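Local coordinates for hypothetical protein (Vibrio cholerae, PDB 2V1L) that is of unknown function but shares structural homology with human p32 and is encoded on the pathogenicity island VPI-2, at residues A[15-20]-A[124-129]; A[22-27]-A[140-145]; A[48-53]-A[88-93]; A[131-134]-A[138-141]. All blocks are in the same frame, centred on the assembly; numbering follows the deposited sequence.

Contact 1 of 4, residues A[15-20]-A[124-129]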
loop_
_atom_site.group_PDB
_atom_site.type_symbol
_atom_site.label_atom_id
_atom_site.label_comp_id
_atom_site.label_asym_id
_atom_site.label_seq_id
_atom_site.Cartn_x
_atom_site.Cartn_y
_atom_site.Cartn_z
ATOM N N LYS A 15 13.376 3.241 -0.979
ATOM C CA LYS A 15 13.879 2.948 -2.323
ATOM C C LYS A 15 13.426 1.581 -2.857
ATOM O O LYS A 15 12.929 1.504 -3.976
ATOM C CB LYS A 15 15.403 3.114 -2.374
ATOM C CG LYS A 15 15.799 4.574 -2.349
ATOM C CD LYS A 15 17.292 4.722 -2.231
ATOM C CE LYS A 15 17.731 6.014 -2.872
ATOM N NZ LYS A 15 17.538 5.902 -4.349
ATOM N N PRO A 16 13.549 0.507 -2.057
ATOM C CA PRO A 16 12.987 -0.762 -2.531
ATOM C C PRO A 16 11.480 -0.707 -2.853
ATOM O O PRO A 16 11.023 -1.396 -3.764
ATOM C CB PRO A 16 13.249 -1.705 -1.357
ATOM C CG PRO A 16 14.420 -1.113 -0.674
ATOM C CD PRO A 16 14.224 0.339 -0.760
ATOM N N PHE A 17 10.723 0.118 -2.132
ATOM C CA PHE A 17 9.286 0.251 -2.400
ATOM C C PHE A 17 9.099 1.007 -3.716
ATOM O O PHE A 17 8.301 0.624 -4.526
ATOM C CB PHE A 17 8.573 0.943 -1.246
ATOM C CG PHE A 17 7.060 0.899 -1.337
ATOM C CD1 PHE A 17 6.356 -0.229 -0.937
ATOM C CD2 PHE A 17 6.343 2.012 -1.775
ATOM C CE1 PHE A 17 4.962 -0.254 -1.001
ATOM C CE2 PHE A 17 4.940 1.990 -1.847
ATOM C CZ PHE A 17 4.247 0.854 -1.465
ATOM N N HIS A 18 9.877 2.053 -3.947
ATOM C CA HIS A 18 9.794 2.765 -5.246
ATOM C C HIS A 18 10.157 1.883 -6.427
ATOM O O HIS A 18 9.470 1.897 -7.455
ATOM C CB HIS A 18 10.629 4.035 -5.230
ATOM C CG HIS A 18 10.074 5.103 -4.336
ATOM N ND1 HIS A 18 10.850 5.809 -3.442
ATOM C CD2 HIS A 18 8.814 5.584 -4.201
ATOM C CE1 HIS A 18 10.097 6.683 -2.797
ATOM N NE2 HIS A 18 8.860 6.573 -3.247
ATOM N N ALA A 19 11.219 1.102 -6.255
ATOM C CA ALA A 19 11.651 0.080 -7.215
ATOM C C ALA A 19 10.584 -0.972 -7.506
ATOM O O ALA A 19 10.439 -1.385 -8.651
ATOM C CB ALA A 19 12.962 -0.601 -6.732
ATOM N N LEU A 20 9.866 -1.444 -6.484
ATOM C CA LEU A 20 8.707 -2.318 -6.733
ATOM C C LEU A 20 7.650 -1.612 -7.579
ATOM O O LEU A 20 7.177 -2.168 -8.580
ATOM C CB LEU A 20 8.085 -2.848 -5.431
ATOM C CG LEU A 20 6.754 -3.612 -5.558
ATOM C CD1 LEU A 20 6.862 -4.903 -6.408
ATOM C CD2 LEU A 20 6.204 -3.938 -4.207
ATOM N N GLN A 124 6.708 1.979 8.609
ATOM C CA GLN A 124 7.968 1.278 8.402
ATOM C C GLN A 124 7.821 -0.217 8.605
ATOM O O GLN A 124 8.410 -0.987 7.874
ATOM C CB GLN A 124 9.027 1.802 9.380
ATOM C CG GLN A 124 9.537 3.189 8.998
ATOM C CD GLN A 124 10.563 3.646 9.994
ATOM O OE1 GLN A 124 10.448 3.359 11.196
ATOM N NE2 GLN A 124 11.602 4.315 9.504
ATOM N N LEU A 125 7.078 -0.596 9.627
ATOM C CA LEU A 125 6.771 -1.988 9.871
ATOM C C LEU A 125 5.902 -2.573 8.795
ATOM O O LEU A 125 6.207 -3.634 8.306
ATOM C CB LEU A 125 6.120 -2.196 11.244
ATOM C CG LEU A 125 7.046 -1.974 12.432
ATOM C CD1 LEU A 125 6.205 -1.585 13.672
ATOM C CD2 LEU A 125 7.880 -3.202 12.744
ATOM N N TRP A 126 4.800 -1.897 8.455
ATOM C CA TRP A 126 3.949 -2.342 7.347
ATOM C C TRP A 126 4.768 -2.572 6.063
ATOM O O TRP A 126 4.603 -3.608 5.375
ATOM C CB TRP A 126 2.835 -1.315 7.025
ATOM C CG TRP A 126 2.070 -1.797 5.843
ATOM C CD1 TRP A 126 1.092 -2.733 5.851
ATOM C CD2 TRP A 126 2.309 -1.464 4.466
ATOM N NE1 TRP A 126 0.669 -2.980 4.567
ATOM C CE2 TRP A 126 1.400 -2.212 3.698
ATOM C CE3 TRP A 126 3.173 -0.581 3.813
ATOM C CZ2 TRP A 126 1.333 -2.108 2.309
ATOM C CZ3 TRP A 126 3.129 -0.495 2.422
ATOM C CH2 TRP A 126 2.211 -1.255 1.690
ATOM N N GLU A 127 5.605 -1.598 5.709
ATOM C CA GLU A 127 6.326 -1.657 4.428
ATOM C C GLU A 127 7.400 -2.749 4.363
ATOM O O GLU A 127 7.585 -3.354 3.323
ATOM C CB GLU A 127 6.973 -0.310 4.102
ATOM C CG GLU A 127 7.500 -0.200 2.653
ATOM C CD GLU A 127 8.539 0.913 2.501
ATOM O OE1 GLU A 127 8.220 1.973 1.917
ATOM O OE2 GLU A 127 9.672 0.726 2.988
ATOM N N SER A 128 8.120 -2.951 5.460
ATOM C CA SER A 128 9.094 -4.055 5.633
ATOM C C SER A 128 8.417 -5.448 5.481
ATOM O O SER A 128 8.906 -6.359 4.789
ATOM C CB SER A 128 9.760 -3.882 7.029
ATOM O OG SER A 128 10.326 -5.099 7.504
ATOM N N ASN A 129 7.251 -5.592 6.090
ATOM C CA ASN A 129 6.423 -6.789 5.914
ATOM C C ASN A 129 5.995 -6.970 4.451
ATOM O O ASN A 129 6.240 -8.006 3.834
ATOM C CB ASN A 129 5.193 -6.696 6.830
ATOM C CG ASN A 129 5.517 -6.956 8.301
ATOM O OD1 ASN A 129 4.650 -6.808 9.170
ATOM N ND2 ASN A 129 6.750 -7.355 8.586
#

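Contact 2 of 4, residues A[22-27]-A[140-145]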
loop_
_atom_site.group_PDB
_atom_site.type_symbol
_atom_site.label_atom_id
_atom_site.label_comp_id
_atom_site.label_asym_id
_atom_site.label_seq_id
_atom_site.Cartn_x
_atom_site.Cartn_y
_atom_site.Cartn_z
ATOM N N ALA A 22 7.960 1.220 -9.467
ATOM C CA ALA A 22 8.550 1.514 -10.778
ATOM C C ALA A 22 8.518 0.289 -11.687
ATOM O O ALA A 22 8.148 0.390 -12.858
ATOM C CB ALA A 22 9.989 2.038 -10.619
ATOM N N ASN A 23 8.879 -0.866 -11.136
ATOM C CA ASN A 23 8.926 -2.092 -11.909
ATOM C C ASN A 23 7.571 -2.461 -12.482
ATOM O O ASN A 23 7.462 -2.807 -13.658
ATOM C CB ASN A 23 9.476 -3.258 -11.075
ATOM C CG ASN A 23 10.040 -4.374 -11.936
ATOM O OD1 ASN A 23 9.628 -5.532 -11.826
ATOM N ND2 ASN A 23 10.987 -4.025 -12.815
ATOM N N ILE A 24 6.541 -2.386 -11.647
ATOM C CA ILE A 24 5.195 -2.788 -12.054
ATOM C C ILE A 24 4.587 -1.834 -13.085
ATOM O O ILE A 24 3.856 -2.266 -13.976
ATOM C CB ILE A 24 4.281 -3.017 -10.839
ATOM C CG1 ILE A 24 4.702 -4.310 -10.130
ATOM C CG2 ILE A 24 2.820 -3.101 -11.262
ATOM C CD1 ILE A 24 4.047 -4.526 -8.790
ATOM N N LEU A 25 4.917 -0.547 -12.986
ATOM C CA LEU A 25 4.475 0.422 -13.986
ATOM C C LEU A 25 4.978 0.034 -15.378
ATOM O O LEU A 25 4.176 -0.319 -16.245
ATOM C CB LEU A 25 4.915 1.846 -13.625
ATOM C CG LEU A 25 4.219 2.577 -12.481
ATOM C CD1 LEU A 25 4.694 4.012 -12.446
ATOM C CD2 LEU A 25 2.722 2.531 -12.647
ATOM N N SER A 26 6.298 0.058 -15.572
ATOM C CA SER A 26 6.888 -0.181 -16.891
ATOM C C SER A 26 6.674 -1.605 -17.427
ATOM O O SER A 26 6.577 -1.793 -18.644
ATOM C CB SER A 26 8.368 0.227 -16.933
ATOM O OG SER A 26 9.120 -0.409 -15.915
ATOM N N GLU A 27 6.577 -2.588 -16.523
ATOM C CA GLU A 27 6.202 -3.961 -16.884
ATOM C C GLU A 27 4.843 -4.040 -17.569
ATOM O O GLU A 27 4.600 -4.947 -18.369
ATOM C CB GLU A 27 6.167 -4.866 -15.656
ATOM C CG GLU A 27 7.406 -5.729 -15.449
ATOM C CD GLU A 27 7.149 -6.919 -14.518
ATOM O OE1 GLU A 27 6.420 -6.759 -13.509
ATOM O OE2 GLU A 27 7.678 -8.020 -14.799
ATOM N N ASP A 140 -0.304 -14.527 -5.364
ATOM C CA ASP A 140 -0.538 -15.172 -6.676
ATOM C C ASP A 140 -1.346 -14.352 -7.703
ATOM O O ASP A 140 -1.618 -14.844 -8.801
ATOM C CB ASP A 140 -1.164 -16.567 -6.505
ATOM C CG ASP A 140 -2.243 -16.618 -5.420
ATOM O OD1 ASP A 140 -2.168 -15.821 -4.471
ATOM O OD2 ASP A 140 -3.153 -17.475 -5.493
ATOM N N ASP A 141 -1.714 -13.110 -7.363
ATOM C CA ASP A 141 -2.628 -12.294 -8.174
ATOM C C ASP A 141 -2.286 -10.816 -8.021
ATOM O O ASP A 141 -2.738 -10.167 -7.079
ATOM C CB ASP A 141 -4.079 -12.579 -7.718
ATOM C CG ASP A 141 -5.162 -11.793 -8.503
ATOM O OD1 ASP A 141 -4.855 -10.880 -9.312
ATOM O OD2 ASP A 141 -6.360 -12.097 -8.258
ATOM N N ILE A 142 -1.481 -10.284 -8.934
ATOM C CA ILE A 142 -1.151 -8.851 -8.933
ATOM C C ILE A 142 -1.666 -8.191 -10.211
ATOM O O ILE A 142 -1.215 -8.522 -11.313
ATOM C CB ILE A 142 0.367 -8.600 -8.822
ATOM C CG1 ILE A 142 0.944 -9.250 -7.559
ATOM C CG2 ILE A 142 0.660 -7.112 -8.856
ATOM C CD1 ILE A 142 2.436 -9.035 -7.381
ATOM N N SER A 143 -2.598 -7.256 -10.066
ATOM C CA SER A 143 -3.251 -6.635 -11.217
ATOM C C SER A 143 -3.023 -5.122 -11.249
ATOM O O SER A 143 -2.804 -4.499 -10.200
ATOM C CB SER A 143 -4.752 -6.942 -11.190
ATOM O OG SER A 143 -5.426 -6.058 -10.310
ATOM N N LEU A 144 -3.061 -4.544 -12.450
ATOM C CA LEU A 144 -2.982 -3.089 -12.636
ATOM C C LEU A 144 -4.196 -2.595 -13.438
ATOM O O LEU A 144 -4.615 -3.248 -14.386
ATOM C CB LEU A 144 -1.656 -2.703 -13.312
ATOM C CG LEU A 144 -1.247 -1.230 -13.252
ATOM C CD1 LEU A 144 0.242 -1.043 -13.007
ATOM C CD2 LEU A 144 -1.669 -0.504 -14.516
ATOM N N THR A 145 -4.773 -1.463 -13.046
ATOM C CA THR A 145 -6.013 -0.988 -13.658
ATOM C C THR A 145 -5.921 0.489 -14.034
ATOM O O THR A 145 -5.463 1.309 -13.244
ATOM C CB THR A 145 -7.245 -1.231 -12.735
ATOM O OG1 THR A 145 -7.371 -2.629 -12.454
ATOM C CG2 THR A 145 -8.527 -0.762 -13.397
#

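Contact 3 of 4, residues A[48-53]-A[88-93]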
loop_
_atom_site.group_PDB
_atom_site.type_symbol
_atom_site.label_atom_id
_atom_site.label_comp_id
_atom_site.label_asym_id
_atom_site.label_seq_id
_atom_site.Cartn_x
_atom_site.Cartn_y
_atom_site.Cartn_z
ATOM N N SER A 48 -4.813 -15.300 -3.385
ATOM C CA SER A 48 -6.105 -15.927 -3.708
ATOM C C SER A 48 -6.581 -16.894 -2.622
ATOM O O SER A 48 -7.765 -17.209 -2.569
ATOM C CB SER A 48 -6.048 -16.625 -5.060
ATOM O OG SER A 48 -5.499 -17.932 -4.907
ATOM N N SER A 49 -5.680 -17.334 -1.739
ATOM C CA SER A 49 -6.058 -18.247 -0.649
ATOM C C SER A 49 -6.581 -17.570 0.641
ATOM O O SER A 49 -7.138 -18.249 1.512
ATOM C CB SER A 49 -4.888 -19.201 -0.308
ATOM O OG SER A 49 -3.802 -18.510 0.309
ATOM N N TYR A 50 -6.406 -16.245 0.754
ATOM C CA TYR A 50 -6.717 -15.512 1.991
ATOM C C TYR A 50 -8.178 -15.646 2.368
ATOM O O TYR A 50 -9.048 -15.278 1.591
ATOM C CB TYR A 50 -6.328 -14.019 1.883
ATOM C CG TYR A 50 -6.683 -13.197 3.110
ATOM C CD1 TYR A 50 -6.160 -13.511 4.359
ATOM C CD2 TYR A 50 -7.548 -12.108 3.015
ATOM C CE1 TYR A 50 -6.491 -12.765 5.484
ATOM C CE2 TYR A 50 -7.887 -11.348 4.143
ATOM C CZ TYR A 50 -7.360 -11.686 5.362
ATOM O OH TYR A 50 -7.696 -10.947 6.471
ATOM N N SER A 51 -8.443 -16.176 3.554
ATOM C CA SER A 51 -9.815 -16.341 4.013
ATOM C C SER A 51 -9.961 -15.844 5.443
ATOM O O SER A 51 -8.963 -15.605 6.132
ATOM C CB SER A 51 -10.261 -17.811 3.900
ATOM O OG SER A 51 -9.995 -18.522 5.109
ATOM N N ALA A 52 -11.206 -15.698 5.886
ATOM C CA ALA A 52 -11.521 -15.135 7.201
ATOM C C ALA A 52 -11.015 -15.958 8.391
ATOM O O ALA A 52 -10.635 -15.392 9.420
ATOM C CB ALA A 52 -13.027 -14.870 7.319
ATOM N N GLU A 53 -11.003 -17.282 8.276
ATOM C CA GLU A 53 -10.426 -18.101 9.359
ATOM C C GLU A 53 -9.479 -19.221 8.898
ATOM O O GLU A 53 -9.382 -20.261 9.550
ATOM C CB GLU A 53 -11.501 -18.622 10.335
ATOM C CG GLU A 53 -11.842 -17.627 11.467
ATOM C CD GLU A 53 -12.898 -18.155 12.415
ATOM O OE1 GLU A 53 -12.516 -18.828 13.405
ATOM O OE2 GLU A 53 -14.109 -17.884 12.181
ATOM N N PRO A 88 -18.286 -12.413 7.924
ATOM C CA PRO A 88 -17.068 -11.628 7.682
ATOM C C PRO A 88 -16.962 -10.969 6.292
ATOM O O PRO A 88 -17.207 -11.617 5.267
ATOM C CB PRO A 88 -15.968 -12.684 7.840
ATOM C CG PRO A 88 -16.660 -14.016 7.381
ATOM C CD PRO A 88 -18.160 -13.763 7.338
ATOM N N GLU A 89 -16.585 -9.689 6.276
ATOM C CA GLU A 89 -16.263 -8.983 5.021
ATOM C C GLU A 89 -14.917 -8.283 5.121
ATOM O O GLU A 89 -14.380 -8.126 6.215
ATOM C CB GLU A 89 -17.368 -7.979 4.647
ATOM C CG GLU A 89 -18.586 -8.617 3.971
ATOM C CD GLU A 89 -19.858 -7.772 4.098
ATOM O OE1 GLU A 89 -19.786 -6.531 3.879
ATOM O OE2 GLU A 89 -20.931 -8.358 4.412
ATOM N N LEU A 90 -14.378 -7.883 3.972
ATOM C CA LEU A 90 -13.113 -7.143 3.888
ATOM C C LEU A 90 -13.303 -5.684 4.287
ATOM O O LEU A 90 -14.125 -4.980 3.714
ATOM C CB LEU A 90 -12.511 -7.224 2.475
ATOM C CG LEU A 90 -11.819 -8.533 2.070
ATOM C CD1 LEU A 90 -11.625 -8.594 0.563
ATOM C CD2 LEU A 90 -10.493 -8.721 2.781
ATOM N N GLU A 91 -12.562 -5.266 5.305
ATOM C CA GLU A 91 -12.554 -3.891 5.791
ATOM C C GLU A 91 -11.148 -3.352 5.611
ATOM O O GLU A 91 -10.201 -4.132 5.621
ATOM C CB GLU A 91 -12.879 -3.867 7.287
ATOM C CG GLU A 91 -14.302 -4.298 7.634
ATOM C CD GLU A 91 -14.765 -3.783 8.995
ATOM O OE1 GLU A 91 -14.196 -2.789 9.505
ATOM O OE2 GLU A 91 -15.712 -4.369 9.556
ATOM N N ARG A 92 -11.017 -2.029 5.459
ATOM C CA ARG A 92 -9.711 -1.374 5.495
ATOM C C ARG A 92 -9.110 -1.729 6.842
ATOM O O ARG A 92 -9.799 -1.694 7.858
ATOM C CB ARG A 92 -9.817 0.156 5.381
ATOM C CG ARG A 92 -10.391 0.662 4.047
ATOM C CD ARG A 92 -10.146 2.165 3.929
ATOM N NE ARG A 92 -10.892 2.760 2.827
ATOM C CZ ARG A 92 -10.990 4.068 2.604
ATOM N NH1 ARG A 92 -10.408 4.941 3.417
ATOM N NH2 ARG A 92 -11.690 4.505 1.568
ATOM N N CYS A 93 -7.838 -2.085 6.849
ATOM C CA CYS A 93 -7.179 -2.558 8.060
ATOM C C CYS A 93 -6.119 -1.546 8.482
ATOM O O CYS A 93 -6.063 -1.130 9.639
ATOM C CB CYS A 93 -6.531 -3.908 7.768
ATOM S SG CYS A 93 -5.628 -4.570 9.154
#

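Contact 4 of 4, residues A[131-134]-A[138-141]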
loop_
_atom_site.group_PDB
_atom_site.type_symbol
_atom_site.label_atom_id
_atom_site.label_comp_id
_atom_site.label_asym_id
_atom_site.label_seq_id
_atom_site.Cartn_x
_atom_site.Cartn_y
_atom_site.Cartn_z
ATOM N N LEU A 131 7.094 -5.710 1.616
ATOM C CA LEU A 131 8.257 -6.023 0.761
ATOM C C LEU A 131 8.781 -7.462 0.908
ATOM O O LEU A 131 9.113 -8.093 -0.097
ATOM C CB LEU A 131 9.400 -4.990 0.928
ATOM C CG LEU A 131 9.031 -3.599 0.389
ATOM C CD1 LEU A 131 10.105 -2.564 0.708
ATOM C CD2 LEU A 131 8.705 -3.632 -1.135
ATOM N N ALA A 132 8.795 -7.990 2.133
ATOM C CA ALA A 132 9.083 -9.416 2.336
ATOM C C ALA A 132 8.097 -10.339 1.608
ATOM O O ALA A 132 8.505 -11.329 0.974
ATOM C CB ALA A 132 9.172 -9.769 3.811
ATOM N N TYR A 133 6.813 -10.020 1.707
ATOM C CA TYR A 133 5.733 -10.802 1.088
ATOM C C TYR A 133 5.873 -10.819 -0.421
ATOM O O TYR A 133 5.806 -11.866 -1.032
ATOM C CB TYR A 133 4.358 -10.178 1.401
ATOM C CG TYR A 133 4.009 -10.106 2.871
ATOM C CD1 TYR A 133 4.668 -10.890 3.805
ATOM C CD2 TYR A 133 3.001 -9.217 3.329
ATOM C CE1 TYR A 133 4.349 -10.821 5.162
ATOM C CE2 TYR A 133 2.669 -9.142 4.683
ATOM C CZ TYR A 133 3.344 -9.937 5.578
ATOM O OH TYR A 133 3.037 -9.848 6.907
ATOM N N VAL A 134 6.016 -9.639 -1.017
ATOM C CA VAL A 134 6.238 -9.512 -2.449
ATOM C C VAL A 134 7.480 -10.258 -2.958
ATOM O O VAL A 134 7.402 -11.000 -3.928
ATOM C CB VAL A 134 6.340 -8.060 -2.865
ATOM C CG1 VAL A 134 6.648 -7.988 -4.352
ATOM C CG2 VAL A 134 5.015 -7.326 -2.574
ATOM N N ALA A 138 4.196 -13.909 -2.164
ATOM C CA ALA A 138 3.048 -14.237 -1.338
ATOM C C ALA A 138 1.735 -14.027 -2.095
ATOM O O ALA A 138 0.723 -14.634 -1.774
ATOM C CB ALA A 138 3.059 -13.404 -0.079
ATOM N N PHE A 139 1.758 -13.160 -3.090
ATOM C CA PHE A 139 0.553 -12.820 -3.829
ATOM C C PHE A 139 0.531 -13.497 -5.205
ATOM O O PHE A 139 1.233 -13.057 -6.109
ATOM C CB PHE A 139 0.456 -11.295 -4.005
ATOM C CG PHE A 139 0.550 -10.513 -2.712
ATOM C CD1 PHE A 139 -0.508 -10.497 -1.810
ATOM C CD2 PHE A 139 1.708 -9.778 -2.408
ATOM C CE1 PHE A 139 -0.420 -9.770 -0.595
ATOM C CE2 PHE A 139 1.798 -9.034 -1.209
ATOM C CZ PHE A 139 0.740 -9.035 -0.309
ATOM N N ASP A 140 -0.304 -14.527 -5.364
ATOM C CA ASP A 140 -0.538 -15.172 -6.676
ATOM C C ASP A 140 -1.346 -14.352 -7.703
ATOM O O ASP A 140 -1.618 -14.844 -8.801
ATOM C CB ASP A 140 -1.164 -16.567 -6.505
ATOM C CG ASP A 140 -2.243 -16.618 -5.420
ATOM O OD1 ASP A 140 -2.168 -15.821 -4.471
ATOM O OD2 ASP A 140 -3.153 -17.475 -5.493
ATOM N N ASP A 141 -1.714 -13.110 -7.363
ATOM C CA ASP A 141 -2.628 -12.294 -8.174
ATOM C C ASP A 141 -2.286 -10.816 -8.021
ATOM O O ASP A 141 -2.738 -10.167 -7.079
ATOM C CB ASP A 141 -4.079 -12.579 -7.718
ATOM C CG ASP A 141 -5.162 -11.793 -8.503
ATOM O OD1 ASP A 141 -4.855 -10.880 -9.312
ATOM O OD2 ASP A 141 -6.360 -12.097 -8.258
HETATM O O HOH W 1 4.114 -11.482 -4.772
#

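Contact 1 of 4, residues A[15-20]-A[124-129]
Phe17 of helix 15-29 is met from two directions by neighbouring side chains of helix 117-135. The side chains of Phe17 and Trp126 cross at about a right angle: the six-membered edge of the indole is turned to Phe17 CE1, which lies near the indole plane, 3.9 Å from Trp126 CZ3, with Trp126 CH2 almost as near. Glu127 comes in beside the root of the same ring, its OE1 3.3 Å from Phe17 CB and its CG 3.8 Å from Phe17 CD1. The carboxylate and phenyl planes are only 15° apart. An extended chain, with CG anti to the backbone N (chi1 -168°), carries the acid across to Phe17. There the buried carboxylate is held by two hydroxyls, Tyr123 OH on OE1 and Ser14 OG on OE2, which would help to fix its rotation. Beyond the pair, Phe17 rests on Ile62, Ile74 and Ile77, and Trp126 on Val60 and Ile77, with Phe130 against both aromatics. Between 15-20 and 124-129 the nearest CA atoms, those of Phe17 and Glu127, are 7.7 Å apart, so side chains make the contact. The first and last helices of the chain, packed side by side on an antiparallel sheet, are consistent with the p32-like fold.

Contact 2 of 4, residues A[22-27]-A[140-145]
The carbonyl O of Ala22 takes two bonds from Ser26, one turn further along the helix that brings Ile24 and Leu25 to Leu144. Backbone N and side-chain OG of Ser26 each lie 3.3 Å from Ala22 O, and both bonds are weak. Within the p32-like helix-on-sheet layout, this is where helix 15-29 lies across strand 141-144, the last strand of the chain. The local axes run 10.0 Å apart and cross at -65°, a separation bridged entirely by aliphatic side chains, without a hydrogen bond between the segments. Ile24 and Leu144 are the centre: the two side chains run antiparallel and overlap alongside, and methyl CG2 of Ile24 stands 3.7 Å from CD1 of Leu144. The branching of Ile24 serves two strand residues. Its CG2, anti to the backbone N, faces Leu144, while CG1, beside that N (chi1 -72°), sends CD1 out to within 4.3 Å of CG2 of Ile142. Ile142 and Leu144 both direct their side chains at the helix, and Ser143 between them points away, the usual alternation of a strand with one side against a helix. The adjoining antiparallel strand 41-46 extends the apolar floor, Met43 and Phe45 touching Ile24 and Val41 touching Leu144. Strand 141-144 is tied to it by backbone bonds such as that of Ser143 with Asn44. Methyl CD1 of Leu144 also approaches the helix backbone, 3.9 Å from the carbonyl O of Ile24, and reaches Leu25 CD2 at 4.4 Å.

Contact 3 of 4, residues A[48-53]-A[88-93]
A loop between two sheet strands here lies against the outgoing arm of a β-hairpin: Tyr50 and Ala52, between strands 41-46 and 60-66, meet Leu90, the first residue of strand 90-93, and Pro88, just before it. The touching parts run roughly oppositely, 138° apart, and contact only through apolar atoms. Methyl CD2 of Leu90 comes up to the edge of the Tyr50 ring, in its plane, 3.9 Å from CE2. Leucine and tyrosine reach toward one another and pass side by side. Tyr50 has CG anti to its own N (chi1 177°), which carries the ring inward from the loop over strand 72-82, where its OH hydrogen-bonds to Tyr82 N and its ring meets those of Tyr82 and His58. This bond fixes where the far end of the ring lies. Further along the loop, Ala52 CB sits against the proline ring, 3.7 Å from both CB and CG of Pro88. Tyr82 links the two patches, touching Ala52 as well as Leu90. Strand 90-93 itself is bonded to strand 72-82, Glu91 with Ala81 and Cys93 with Asp79. The contact is thus that of a connecting loop laid against the end of a β-hairpin formed by strands 72-82 and 90-93.

Contact 4 of 4, residues A[131-134]-A[138-141]
The ring of Phe139 is packed against the C-terminal end of helix 117-135, where its CE2 meets both Tyr133 and Val134 in a helix-to-strand turn. CE2 lies 3.8 Å from Tyr133 CB and 3.9 Å from Val134 CG2. The valine methyl comes to the ring at its edge, near the plane, whereas the tyrosine CB approaches obliquely. Phe139 has its CG beside the backbone N (chi1 -54°), which swings the buried ring back against the last turn of the helix although its residue already leads toward strand 141-144. Further out, Ala138 CB packs 3.8 Å from Tyr133 CB, and the tyrosine ring itself leads off to meet Phe57 edge-to-face. Phe57 touches Ala138 and Phe139 too, closing the cluster with a side chain from another loop.

At the polar edge the chain returns to the helix end. Ala138 N donates to Tyr133 O over 2.8 Å, a fairly straight bond of 163° at the hydrogen, with the donor tilted 31° from the carbonyl plane. It spans five residues, beyond the helical i to i+4 spacing, and so fastens the turn to the helix terminus. Thr136 OG1 bonds to Ala132 O and only weakly to Tyr133 O. A water links the two backbones weakly, donating to Val134 O at 3.4 Å and accepting from Phe139 N at 3.3 Å.

Contacts 1 and 2 use successive parts of helix 15-29, and their centres are about 15 Å apart. The centre of contact 4 is about 12 Å from the centre of each. Contact 4 touches contact 1 through side chains: Leu20 CD1 is 3.7 Å from Val134 CG1, and Pro16 and Leu20 also touch Leu131. With contact 2 it shares Asp140 and Asp141, where the chain passes from helix 117-135 to strand 141-144. Contact 3 stands apart at the surface, its centre about 22 Å from those of contacts 1 and 2, yet its loop reaches Asp140 through a short, probable hydrogen bond with Ser48 (Asp140 OD2 to Ser48 OG 2.5 Å).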